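Local coordinates for alpha-galactosidase (Umbelopsis vinacea, PDB 3A5V), which hydrolyses terminal alpha-galactosyl residues from galactosides, as a tetrameric glycoside hydrolase of family 27 with a beta/alpha-barrel catalytic domain, at residues R185-V190 with M218-K223; I49-W54 with G91-A96; V325-A330 with I376-P381. One frame throughout, in Å; residues are numbered along the deposited sequence.

Contact 1 (R185-V190 with M218-K223)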
ATOM      1  N   ARG A 185      -5.888  18.529  -8.664  1.00 10.60           N
ATOM      2  CA  ARG A 185      -6.910  17.487  -8.718  1.00 10.28           C
ATOM      3  C   ARG A 185      -6.630  16.423  -7.664  1.00 11.07           C
ATOM      4  O   ARG A 185      -5.477  15.976  -7.484  1.00 10.93           O
ATOM      5  CB  ARG A 185      -6.981  16.886 -10.127  1.00 10.61           C
ATOM      6  CG  ARG A 185      -7.648  17.868 -11.153  1.00 11.06           C
ATOM      7  CD  ARG A 185      -9.225  17.768 -11.100  1.00 12.44           C
ATOM      8  NE  ARG A 185      -9.560  16.360 -11.268  1.00 12.79           N
ATOM      9  CZ  ARG A 185      -9.514  15.704 -12.427  1.00 13.76           C
ATOM     10  NH1 ARG A 185      -9.272  16.351 -13.570  1.00 11.60           N
ATOM     11  NH2 ARG A 185      -9.722  14.390 -12.436  1.00  9.85           N
ATOM     12  N   ILE A 186      -7.673  16.046  -6.930  1.00 11.48           N
ATOM     13  CA  ILE A 186      -7.500  15.074  -5.839  1.00 11.96           C
ATOM     14  C   ILE A 186      -8.030  13.687  -6.165  1.00 12.05           C
ATOM     15  O   ILE A 186      -7.838  12.758  -5.380  1.00 12.90           O
ATOM     16  CB  ILE A 186      -8.165  15.563  -4.533  1.00 11.63           C
ATOM     17  CG1 ILE A 186      -9.680  15.739  -4.768  1.00 13.86           C
ATOM     18  CG2 ILE A 186      -7.460  16.860  -4.057  1.00 12.31           C
ATOM     19  CD1 ILE A 186     -10.512  15.690  -3.510  1.00 16.17           C
ATOM     20  N   SER A 187      -8.711  13.549  -7.301  1.00 11.83           N
ATOM     21  CA  SER A 187      -9.407  12.300  -7.624  1.00 12.18           C
ATOM     22  C   SER A 187      -9.442  12.082  -9.130  1.00 12.24           C
ATOM     23  O   SER A 187      -9.129  12.992  -9.901  1.00 12.58           O
ATOM     24  CB  SER A 187     -10.849  12.374  -7.057  1.00 11.53           C
ATOM     25  OG  SER A 187     -11.628  13.228  -7.866  0.50 12.85           O
ATOM     26  N   GLY A 188      -9.836  10.876  -9.545  1.00 12.28           N
ATOM     27  CA  GLY A 188     -10.246  10.633 -10.926  1.00 12.24           C
ATOM     28  C   GLY A 188     -11.401  11.545 -11.355  1.00 12.76           C
ATOM     29  O   GLY A 188     -12.086  12.146 -10.508  1.00 12.38           O
ATOM     30  N   ASP A 189     -11.606  11.661 -12.669  1.00 12.32           N
ATOM     31  CA  ASP A 189     -12.522  12.667 -13.222  1.00 12.53           C
ATOM     32  C   ASP A 189     -13.955  12.423 -12.768  1.00 11.97           C
ATOM     33  O   ASP A 189     -14.424  11.286 -12.727  1.00 11.00           O
ATOM     34  CB  ASP A 189     -12.529  12.662 -14.763  1.00 11.88           C
ATOM     35  CG  ASP A 189     -11.149  12.785 -15.386  1.00 14.56           C
ATOM     36  OD1 ASP A 189     -10.120  12.987 -14.692  1.00 15.78           O
ATOM     37  OD2 ASP A 189     -11.102  12.665 -16.627  1.00 19.48           O
ATOM     38  N   VAL A 190     -14.658  13.514 -12.477  1.00 11.92           N
ATOM     39  CA  VAL A 190     -16.091  13.463 -12.239  1.00 11.25           C
ATOM     40  C   VAL A 190     -16.791  13.113 -13.554  1.00 11.82           C
ATOM     41  O   VAL A 190     -16.238  13.313 -14.630  1.00 11.72           O
ATOM     42  CB  VAL A 190     -16.612  14.825 -11.638  1.00 11.09           C
ATOM     43  CG1 VAL A 190     -16.616  15.972 -12.709  1.00 11.95           C
ATOM     44  CG2 VAL A 190     -17.979  14.647 -10.986  1.00 11.14           C
ATOM     45  N   MET A 218     -20.747  11.848  -5.286  1.00 11.39           N
ATOM     46  CA  MET A 218     -20.607  11.312  -3.930  1.00 11.57           C
ATOM     47  C   MET A 218     -19.247  10.620  -3.704  1.00 11.58           C
ATOM     48  O   MET A 218     -18.634  10.749  -2.632  1.00 10.39           O
ATOM     49  CB  MET A 218     -21.774  10.363  -3.580  1.00 11.96           C
ATOM     50  CG  MET A 218     -23.129  11.084  -3.356  1.00 13.28           C
ATOM     51  SD  MET A 218     -23.056  12.373  -2.073  1.00 16.65           S
ATOM     52  CE  MET A 218     -22.489  11.432  -0.653  1.00 18.39           C
ATOM     53  N   ASN A 219     -18.770   9.910  -4.722  1.00 11.12           N
ATOM     54  CA  ASN A 219     -17.429   9.306  -4.666  1.00 11.62           C
ATOM     55  C   ASN A 219     -16.366  10.379  -4.394  1.00 11.74           C
ATOM     56  O   ASN A 219     -15.511  10.231  -3.508  1.00 10.50           O
ATOM     57  CB  ASN A 219     -17.132   8.528  -5.976  1.00 11.31           C
ATOM     58  CG  ASN A 219     -15.705   7.982  -6.033  1.00 12.34           C
ATOM     59  OD1 ASN A 219     -14.746   8.728  -6.305  1.00 14.86           O
ATOM     60  ND2 ASN A 219     -15.555   6.670  -5.792  1.00 10.32           N
ATOM     61  N   ILE A 220     -16.421  11.467  -5.163  1.00 11.21           N
ATOM     62  CA  ILE A 220     -15.456  12.543  -4.995  1.00 11.83           C
ATOM     63  C   ILE A 220     -15.585  13.233  -3.633  1.00 11.73           C
ATOM     64  O   ILE A 220     -14.569  13.510  -2.999  1.00 11.75           O
ATOM     65  CB  ILE A 220     -15.519  13.558  -6.174  1.00 12.22           C
ATOM     66  CG1 ILE A 220     -14.939  12.893  -7.426  1.00 12.52           C
ATOM     67  CG2 ILE A 220     -14.738  14.857  -5.856  1.00 11.63           C
ATOM     68  CD1 ILE A 220     -15.341  13.604  -8.705  1.00 12.48           C
ATOM     69  N   ILE A 221     -16.816  13.481  -3.175  1.00 11.52           N
ATOM     70  CA  ILE A 221     -17.001  14.106  -1.853  1.00 12.68           C
ATOM     71  C   ILE A 221     -16.316  13.277  -0.743  1.00 13.19           C
ATOM     72  O   ILE A 221     -15.667  13.838   0.139  1.00 11.73           O
ATOM     73  CB  ILE A 221     -18.499  14.334  -1.498  1.00 12.64           C
ATOM     74  CG1 ILE A 221     -19.109  15.385  -2.445  1.00 12.59           C
ATOM     75  CG2 ILE A 221     -18.641  14.769  -0.008  1.00 13.16           C
ATOM     76  CD1 ILE A 221     -20.608  15.492  -2.384  1.00 12.93           C
ATOM     77  N   ASN A 222     -16.472  11.947  -0.787  1.00 13.87           N
ATOM     78  CA  ASN A 222     -15.903  11.098   0.262  1.00 15.30           C
ATOM     79  C   ASN A 222     -14.375  11.107   0.259  1.00 14.76           C
ATOM     80  O   ASN A 222     -13.735  10.912   1.297  1.00 15.68           O
ATOM     81  CB  ASN A 222     -16.501   9.675   0.200  1.00 15.58           C
ATOM     82  CG  ASN A 222     -17.996   9.652   0.562  1.00 19.85           C
ATOM     83  OD1 ASN A 222     -18.452  10.413   1.424  1.00 23.58           O
ATOM     84  ND2 ASN A 222     -18.769   8.783  -0.111  1.00 21.47           N
ATOM     85  N   LYS A 223     -13.782  11.382  -0.897  1.00 14.18           N
ATOM     86  CA  LYS A 223     -12.317  11.590  -0.993  1.00 12.87           C
ATOM     87  C   LYS A 223     -11.884  12.968  -0.512  1.00 12.47           C
ATOM     88  O   LYS A 223     -10.887  13.109   0.205  1.00 11.67           O
ATOM     89  CB  LYS A 223     -11.828  11.375  -2.441  1.00 12.63           C
ATOM     90  CG  LYS A 223     -11.966   9.919  -2.898  1.00 11.91           C
ATOM     91  CD  LYS A 223     -11.873   9.772  -4.426  1.00 11.73           C
ATOM     92  CE  LYS A 223     -11.869   8.279  -4.787  1.00 10.87           C
ATOM     93  NZ  LYS A 223     -12.125   8.034  -6.259  1.00 11.79           N
TER
HETATM   94  O   HOH W   1      -9.990   8.592  -7.813  1.00 15.35           O

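Contact 2 (I49-W54 with G91-A96)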
ATOM      1  N   ILE A  49     -10.488  28.343 -20.466  1.00 13.66           N
ATOM      2  CA  ILE A  49      -9.422  27.342 -20.511  1.00 12.51           C
ATOM      3  C   ILE A  49      -9.602  26.453 -21.717  1.00 13.06           C
ATOM      4  O   ILE A  49     -10.625  25.783 -21.857  1.00 12.94           O
ATOM      5  CB  ILE A  49      -9.388  26.493 -19.197  1.00 12.80           C
ATOM      6  CG1 ILE A  49      -9.179  27.413 -17.977  1.00 12.08           C
ATOM      7  CG2 ILE A  49      -8.287  25.417 -19.274  1.00 11.08           C
ATOM      8  CD1 ILE A  49      -9.854  26.902 -16.690  1.00 11.64           C
ATOM      9  N   ILE A  50      -8.601  26.464 -22.600  1.00 13.03           N
ATOM     10  CA  ILE A  50      -8.609  25.636 -23.796  1.00 12.31           C
ATOM     11  C   ILE A  50      -8.069  24.268 -23.379  1.00 12.87           C
ATOM     12  O   ILE A  50      -6.912  24.165 -22.936  1.00 12.68           O
ATOM     13  CB  ILE A  50      -7.703  26.265 -24.916  1.00 12.70           C
ATOM     14  CG1 ILE A  50      -8.213  27.675 -25.299  1.00 12.95           C
ATOM     15  CG2 ILE A  50      -7.564  25.316 -26.125  1.00 10.82           C
ATOM     16  CD1 ILE A  50      -7.241  28.459 -26.246  1.00 12.75           C
ATOM     17  N   ASP A  51      -8.903  23.231 -23.489  1.00 13.07           N
ATOM     18  CA  ASP A  51      -8.507  21.896 -23.015  1.00 13.83           C
ATOM     19  C   ASP A  51      -7.733  21.130 -24.114  1.00 14.31           C
ATOM     20  O   ASP A  51      -7.117  21.754 -24.979  1.00 14.97           O
ATOM     21  CB  ASP A  51      -9.730  21.110 -22.499  1.00 13.24           C
ATOM     22  CG  ASP A  51      -9.344  20.050 -21.478  1.00 13.92           C
ATOM     23  OD1 ASP A  51      -9.020  20.430 -20.329  1.00 12.18           O
ATOM     24  OD2 ASP A  51      -9.348  18.842 -21.839  1.00 11.82           O
ATOM     25  N   ASP A  52      -7.772  19.793 -24.094  1.00 14.86           N
ATOM     26  CA  ASP A  52      -6.982  18.959 -25.008  1.00 14.92           C
ATOM     27  C   ASP A  52      -7.442  19.160 -26.471  1.00 15.41           C
ATOM     28  O   ASP A  52      -8.563  19.619 -26.718  1.00 14.45           O
ATOM     29  CB  ASP A  52      -7.188  17.484 -24.614  1.00 15.38           C
ATOM     30  CG  ASP A  52      -6.012  16.554 -24.997  1.00 16.00           C
ATOM     31  OD1 ASP A  52      -5.022  16.999 -25.642  1.00 14.86           O
ATOM     32  OD2 ASP A  52      -6.099  15.348 -24.617  1.00 12.98           O
ATOM     33  N   CYS A  53      -6.583  18.779 -27.421  1.00 16.63           N
ATOM     34  CA  CYS A  53      -6.900  18.690 -28.874  1.00 17.46           C
ATOM     35  C   CYS A  53      -6.739  20.029 -29.624  1.00 17.02           C
ATOM     36  O   CYS A  53      -7.243  20.175 -30.740  1.00 17.57           O
ATOM     37  CB  CYS A  53      -8.275  18.035 -29.107  0.60 17.62           C
ATOM     38  SG  CYS A  53      -8.402  17.053 -30.628  0.60 19.88           S
ATOM     39  N   TRP A  54      -6.006  20.975 -29.026  1.00 16.13           N
ATOM     40  CA  TRP A  54      -5.617  22.222 -29.708  1.00 16.21           C
ATOM     41  C   TRP A  54      -4.337  22.043 -30.537  1.00 16.32           C
ATOM     42  O   TRP A  54      -4.058  22.855 -31.411  1.00 16.39           O
ATOM     43  CB  TRP A  54      -5.412  23.375 -28.706  1.00 15.69           C
ATOM     44  CG  TRP A  54      -4.338  23.129 -27.654  1.00 15.65           C
ATOM     45  CD1 TRP A  54      -4.537  22.647 -26.376  1.00 14.49           C
ATOM     46  CD2 TRP A  54      -2.924  23.357 -27.774  1.00 16.41           C
ATOM     47  NE1 TRP A  54      -3.347  22.549 -25.715  1.00 13.26           N
ATOM     48  CE2 TRP A  54      -2.337  22.983 -26.537  1.00 16.14           C
ATOM     49  CE3 TRP A  54      -2.094  23.844 -28.803  1.00 17.60           C
ATOM     50  CZ2 TRP A  54      -0.953  23.079 -26.298  1.00 15.30           C
ATOM     51  CZ3 TRP A  54      -0.724  23.923 -28.577  1.00 16.27           C
ATOM     52  CH2 TRP A  54      -0.161  23.535 -27.335  1.00 15.60           C
ATOM     53  N   GLY A  91      -6.484  30.146 -20.530  1.00 12.94           N
ATOM     54  CA  GLY A  91      -5.785  28.944 -20.057  1.00 12.20           C
ATOM     55  C   GLY A  91      -5.507  27.977 -21.194  1.00 12.20           C
ATOM     56  O   GLY A  91      -6.172  28.017 -22.241  1.00 12.42           O
ATOM     57  N   ILE A  92      -4.503  27.129 -21.000  1.00 12.48           N
ATOM     58  CA  ILE A  92      -4.116  26.098 -21.971  1.00 12.14           C
ATOM     59  C   ILE A  92      -3.884  24.776 -21.221  1.00 12.50           C
ATOM     60  O   ILE A  92      -3.680  24.765 -19.986  1.00 12.17           O
ATOM     61  CB  ILE A  92      -2.834  26.501 -22.777  1.00 12.67           C
ATOM     62  CG1 ILE A  92      -2.714  25.700 -24.081  1.00 13.55           C
ATOM     63  CG2 ILE A  92      -1.542  26.307 -21.938  1.00 11.95           C
ATOM     64  CD1 ILE A  92      -3.539  26.216 -25.203  1.00 18.74           C
ATOM     65  N   TYR A  93      -3.945  23.675 -21.968  1.00 11.64           N
ATOM     66  CA  TYR A  93      -3.811  22.333 -21.405  1.00 12.33           C
ATOM     67  C   TYR A  93      -2.591  21.635 -22.003  1.00 12.36           C
ATOM     68  O   TYR A  93      -2.318  21.747 -23.210  1.00 11.93           O
ATOM     69  CB  TYR A  93      -5.085  21.522 -21.680  1.00 12.04           C
ATOM     70  CG  TYR A  93      -4.946  20.015 -21.523  1.00 12.52           C
ATOM     71  CD1 TYR A  93      -4.412  19.231 -22.551  1.00 11.40           C
ATOM     72  CD2 TYR A  93      -5.358  19.373 -20.339  1.00 11.88           C
ATOM     73  CE1 TYR A  93      -4.258  17.848 -22.399  1.00 11.63           C
ATOM     74  CE2 TYR A  93      -5.236  18.000 -20.191  1.00 10.29           C
ATOM     75  CZ  TYR A  93      -4.679  17.241 -21.225  1.00 11.47           C
ATOM     76  OH  TYR A  93      -4.539  15.879 -21.098  1.00 11.96           O
ATOM     77  N   SER A  94      -1.858  20.917 -21.149  1.00 12.05           N
ATOM     78  CA  SER A  94      -0.882  19.943 -21.619  1.00 11.33           C
ATOM     79  C   SER A  94      -0.846  18.793 -20.611  1.00 11.52           C
ATOM     80  O   SER A  94      -1.691  18.729 -19.682  1.00 11.27           O
ATOM     81  CB  SER A  94       0.501  20.597 -21.810  1.00 11.48           C
ATOM     82  OG  SER A  94       1.379  19.774 -22.592  1.00 12.11           O
ATOM     83  N   SER A  95       0.096  17.875 -20.798  1.00 11.22           N
ATOM     84  CA  SER A  95       0.276  16.765 -19.846  1.00 11.66           C
ATOM     85  C   SER A  95       1.738  16.658 -19.455  1.00 11.59           C
ATOM     86  O   SER A  95       2.632  16.909 -20.276  1.00 11.70           O
ATOM     87  CB  SER A  95      -0.194  15.432 -20.448  1.00 11.66           C
ATOM     88  OG  SER A  95      -0.078  14.369 -19.504  1.00 14.12           O
ATOM     89  N   ALA A  96       1.976  16.269 -18.208  1.00 11.55           N
ATOM     90  CA  ALA A  96       3.316  15.906 -17.750  1.00 11.54           C
ATOM     91  C   ALA A  96       3.689  14.490 -18.214  1.00 12.15           C
ATOM     92  O   ALA A  96       3.902  13.578 -17.413  1.00 12.25           O
ATOM     93  CB  ALA A  96       3.409  16.033 -16.202  1.00 11.12           C
TER

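Contact 3 (V325-A330 with I376-P381)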
ATOM      1  N   VAL A 325     -22.830  26.299   7.251  1.00 12.01           N
ATOM      2  CA  VAL A 325     -23.324  24.997   7.701  1.00 12.07           C
ATOM      3  C   VAL A 325     -24.089  24.354   6.563  1.00 12.06           C
ATOM      4  O   VAL A 325     -24.941  24.992   5.939  1.00 12.32           O
ATOM      5  CB  VAL A 325     -24.190  25.098   8.997  1.00 11.90           C
ATOM      6  CG1 VAL A 325     -24.814  23.739   9.373  1.00 12.06           C
ATOM      7  CG2 VAL A 325     -23.328  25.612  10.167  1.00 10.70           C
ATOM      8  N   ILE A 326     -23.766  23.096   6.276  1.00 11.93           N
ATOM      9  CA  ILE A 326     -24.466  22.347   5.225  1.00 11.92           C
ATOM     10  C   ILE A 326     -25.041  21.039   5.749  1.00 11.99           C
ATOM     11  O   ILE A 326     -24.306  20.191   6.287  1.00 11.62           O
ATOM     12  CB  ILE A 326     -23.538  22.020   4.019  1.00 12.11           C
ATOM     13  CG1 ILE A 326     -22.877  23.301   3.490  1.00 13.52           C
ATOM     14  CG2 ILE A 326     -24.325  21.307   2.908  1.00 11.76           C
ATOM     15  CD1 ILE A 326     -21.525  23.090   2.902  1.00 17.64           C
ATOM     16  N   LEU A 327     -26.351  20.867   5.564  1.00 12.04           N
ATOM     17  CA  LEU A 327     -27.010  19.581   5.807  1.00 12.41           C
ATOM     18  C   LEU A 327     -27.097  18.862   4.476  1.00 11.94           C
ATOM     19  O   LEU A 327     -27.660  19.390   3.519  1.00 12.28           O
ATOM     20  CB  LEU A 327     -28.427  19.789   6.376  1.00 12.86           C
ATOM     21  CG  LEU A 327     -28.503  20.665   7.630  1.00 15.32           C
ATOM     22  CD1 LEU A 327     -29.954  21.110   7.848  1.00 15.50           C
ATOM     23  CD2 LEU A 327     -27.957  19.907   8.824  1.00 17.84           C
ATOM     24  N   LEU A 328     -26.533  17.667   4.406  1.00 11.77           N
ATOM     25  CA  LEU A 328     -26.530  16.929   3.140  1.00 11.78           C
ATOM     26  C   LEU A 328     -27.225  15.591   3.340  1.00 12.26           C
ATOM     27  O   LEU A 328     -26.859  14.798   4.224  1.00 12.17           O
ATOM     28  CB  LEU A 328     -25.096  16.733   2.617  1.00 11.41           C
ATOM     29  CG  LEU A 328     -24.864  16.010   1.280  1.00 12.14           C
ATOM     30  CD1 LEU A 328     -23.511  16.455   0.726  1.00 14.47           C
ATOM     31  CD2 LEU A 328     -24.865  14.498   1.465  1.00 13.56           C
ATOM     32  N   ASN A 329     -28.203  15.351   2.481  1.00 12.91           N
ATOM     33  CA  ASN A 329     -29.028  14.161   2.520  1.00 13.45           C
ATOM     34  C   ASN A 329     -28.740  13.308   1.281  1.00 14.14           C
ATOM     35  O   ASN A 329     -29.295  13.551   0.213  1.00 13.69           O
ATOM     36  CB  ASN A 329     -30.512  14.544   2.577  1.00 13.01           C
ATOM     37  CG  ASN A 329     -31.441  13.315   2.536  1.00 14.33           C
ATOM     38  OD1 ASN A 329     -31.000  12.186   2.748  1.00 12.98           O
ATOM     39  ND2 ASN A 329     -32.711  13.540   2.228  1.00 13.74           N
ATOM     40  N   ALA A 330     -27.867  12.317   1.433  1.00 14.55           N
ATOM     41  CA  ALA A 330     -27.530  11.424   0.322  1.00 15.65           C
ATOM     42  C   ALA A 330     -28.538  10.290   0.117  1.00 16.49           C
ATOM     43  O   ALA A 330     -28.341   9.445  -0.775  1.00 16.45           O
ATOM     44  CB  ALA A 330     -26.110  10.852   0.492  1.00 15.55           C
ATOM     45  N   ILE A 376     -30.919  23.387  14.844  1.00 14.23           N
ATOM     46  CA  ILE A 376     -31.851  23.744  13.784  1.00 14.25           C
ATOM     47  C   ILE A 376     -32.277  22.466  13.042  1.00 14.23           C
ATOM     48  O   ILE A 376     -31.440  21.616  12.735  1.00 13.93           O
ATOM     49  CB  ILE A 376     -31.216  24.775  12.802  1.00 14.32           C
ATOM     50  CG1 ILE A 376     -32.256  25.251  11.760  1.00 13.92           C
ATOM     51  CG2 ILE A 376     -29.923  24.203  12.168  1.00 14.22           C
ATOM     52  CD1 ILE A 376     -31.815  26.478  10.941  1.00 14.04           C
ATOM     53  N   THR A 377     -33.572  22.336  12.761  1.00 13.84           N
ATOM     54  CA  THR A 377     -34.085  21.184  12.026  1.00 13.80           C
ATOM     55  C   THR A 377     -34.730  21.669  10.730  1.00 13.54           C
ATOM     56  O   THR A 377     -35.603  22.547  10.756  1.00 13.91           O
ATOM     57  CB  THR A 377     -35.112  20.361  12.886  1.00 13.88           C
ATOM     58  OG1 THR A 377     -34.462  19.863  14.069  1.00 13.72           O
ATOM     59  CG2 THR A 377     -35.677  19.159  12.095  1.00 13.54           C
ATOM     60  N   LEU A 378     -34.312  21.106   9.602  1.00 13.53           N
ATOM     61  CA  LEU A 378     -34.820  21.541   8.288  1.00 14.14           C
ATOM     62  C   LEU A 378     -35.110  20.369   7.366  1.00 14.44           C
ATOM     63  O   LEU A 378     -34.461  19.319   7.461  1.00 13.67           O
ATOM     64  CB  LEU A 378     -33.800  22.453   7.589  1.00 14.03           C
ATOM     65  CG  LEU A 378     -33.452  23.802   8.216  1.00 14.77           C
ATOM     66  CD1 LEU A 378     -32.355  24.455   7.399  1.00 14.77           C
ATOM     67  CD2 LEU A 378     -34.677  24.716   8.289  1.00 14.98           C
ATOM     68  N   ASP A 379     -36.059  20.580   6.452  1.00 14.41           N
ATOM     69  CA  ASP A 379     -36.316  19.649   5.344  1.00 15.07           C
ATOM     70  C   ASP A 379     -35.167  19.687   4.337  1.00 14.24           C
ATOM     71  O   ASP A 379     -34.793  20.754   3.857  1.00 13.79           O
ATOM     72  CB  ASP A 379     -37.592  20.047   4.608  1.00 15.57           C
ATOM     73  CG  ASP A 379     -38.839  19.816   5.434  1.00 19.23           C
ATOM     74  OD1 ASP A 379     -39.021  18.696   5.935  1.00 24.69           O
ATOM     75  OD2 ASP A 379     -39.648  20.755   5.550  1.00 23.66           O
ATOM     76  N   VAL A 380     -34.632  18.516   4.007  1.00 13.49           N
ATOM     77  CA  VAL A 380     -33.563  18.407   3.018  1.00 13.06           C
ATOM     78  C   VAL A 380     -33.997  17.399   1.946  1.00 13.65           C
ATOM     79  O   VAL A 380     -34.345  16.263   2.266  1.00 14.12           O
ATOM     80  CB  VAL A 380     -32.219  17.973   3.675  1.00 12.98           C
ATOM     81  CG1 VAL A 380     -31.069  18.117   2.675  1.00 11.52           C
ATOM     82  CG2 VAL A 380     -31.956  18.793   4.971  1.00 12.14           C
ATOM     83  N   PRO A 381     -34.024  17.822   0.669  1.00 14.84           N
ATOM     84  CA  PRO A 381     -34.466  16.939  -0.416  1.00 14.34           C
ATOM     85  C   PRO A 381     -33.573  15.701  -0.575  1.00 14.27           C
ATOM     86  O   PRO A 381     -32.413  15.697  -0.131  1.00 13.36           O
ATOM     87  CB  PRO A 381     -34.350  17.833  -1.661  1.00 14.77           C
ATOM     88  CG  PRO A 381     -34.416  19.230  -1.134  1.00 15.78           C
ATOM     89  CD  PRO A 381     -33.669  19.169   0.170  1.00 14.16           C
TER

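Contact 1 (R185-V190 with M218-K223)
In the beta/alpha barrel of this enzyme, the loop leaving strand 183-185 packs on helix 217-227, and Ile220 is the helix residue that carries most of the meeting. With CG1 anti to the carbonyl carbon (chi1 -71°), its CD1 reaches the loop and presses on Val190 CB at 3.4 Å, a tight fit for two carbons; the two side chains cross at about a right angle. Ile220 CG1 also lies near Ser187 CB, at 4.1 Å, and the next turn of the helix continues the packing, with Lys223 CD 3.8 Å from Ser187 CB.

Beyond that carbon the extended lysine chain carries its charge along the helix to a polar cluster. Lys223 NZ gives a hydrogen bond of 2.7 Å to Asn219 OD1, on a lone pair in the carbonyl plane. One water links the lysine to the loop, accepting from Lys223 NZ and, at 2.9 Å, from Gly188 N. The loop is braced from within by Arg185, whose NH2 forms a salt bridge of 2.7 Å with Asp189 OD1 and also bonds to Ser187 O.

Around this pair, Val190 N is held by Asp240 and Lys223 NZ also reaches Cys203 O. Ile220 rests on Trp261 of helix 251-263, Ile186 on Asn237 of strand 236-238, and Met218 on Gln312 of strand 311-318.

Contact 2 (I49-W54 with G91-A96)
Tyr93 lies along the backbone of Asp51 and Asp52, and its side chain follows the first part of the loop, from Ile50 O to Asp52. With CG anti to the backbone N (chi1 163°), the ring is carried alongside the loop. Tyr93 CB starts 3.4 Å from Ile50 O, and CG passes near Asp52 N. Further out the two sides of the ring meet different aspartates: CD2 approaches Asp51 OD1 at 3.8 Å, while CD1 lies 3.6 Å from Asp52 CA. Tyr93 CE1 comes to 3.4 Å from Asp52 CG, with the carboxylate turned 39° against the ring plane, and CZ lies near Asp52 CG and OD2. At the tip, Tyr93 OH bonds to Asp129 rather than to either of these carboxylates. They have other partners: Asp51 OD1 forms a salt bridge with Lys127 and accepts from Asn14, Asp51 OD2 accepts from Asp52 N, and Asp52 bonds to Gly102 N and Thr100.

Trp54 meets the same strand twice. Trp54 NE1 donates to Tyr93 O at 2.8 Å, in the indole plane and on a carbonyl lone pair. Over one indole face sits Ile92 CD1, 3.7 Å from the centroid of the five-membered ring and almost on its normal, a CH-pi contact that helps the bond fix the ring's rotation. Farther back, Ile50 N bonds nearly straight to Gly91 O at 2.9 Å, continuing the parallel bridge between Ile49 and Gly91.

Strand 47-49 gives way to its loop at the C-terminal end of the barrel strands, where Asp51 and Asp52 both bond to a bound Tris molecule, probably from the crystallisation liquor. Active sites of TIM barrels lie at this end, and the position is consistent with the substrate pocket.

Contact 3 (V325-A330 with I376-P381)
Leu327 overlaps Val380 and Leu378 with different parts of its side chain. Its CB faces Val380 CG2 at 3.9 Å. Farther out, Leu327 CD1 meets Leu378 CB at 4.1 Å, the two leucines crossing at about a right angle. Val380 reaches back with its other branch, CG1 lying 3.7 Å from Leu327 O and 3.6 Å from Asn329 CB, so this one valine is wedged between two successive inward-pointing residues of the opposing strand.

The strands belong to different sheets of the C-terminal beta sandwich: 322-329 to the larger antiparallel sheet, 375-380 to a pair with 335-340. Their axes pass 8.0 Å apart at an angle of 45°, a spacing at which side chains and not backbone ladders do the joining. Met337 of strand 335-340 adds to the same layer, touching Leu327, Asn329 and Val380.

Where strand 322-329 ends, the contact turns polar. Asn329 CG stands anti to the backbone N (chi1 177°), which sends its amide across to the other strand. Its ND2 donates to Val380 O at 3.2 Å, with that oxygen close to the amide plane but the donor above the carbonyl plane, and makes a weak second bond to Pro381 O. The same nitrogen bonds to Ser333 O, and OD1 receives Gly331 N. A leucine here would probably leave the carbonyls of Val380 and Ser333 without this donor and the following turn without its acceptor.

The chemistry thus implies apolar packing between the sheets, bordered at the strand ends by the amide of Asn329, which ties the ends of two strands and the following turn together.

Contacts 1 and 2 both belong to the catalytic barrel, their centres about 21 Å apart, and contact 3 to the C-terminal sandwich; all three are buried, though contact 3 has partly exposed Leu378 and Pro381 at its border. Contact 2 joins neighbouring strands and the loop above them, and mixes backbone bonds, ring packing and carboxylates. Contact 1 joins a loop to a helix, mainly by aliphatic packing and a water. Asp51 and Asp52 of contact 2 bond to Tris and the Asp189 side chain of contact 1 lies about 4 Å from bound Tris, whereas contact 3 is sheet-to-sheet packing. Contacts 1 and 3 touch where Met218 CE lies 3.8 Å from Ala330 CB, one of several places where barrel and sandwich meet.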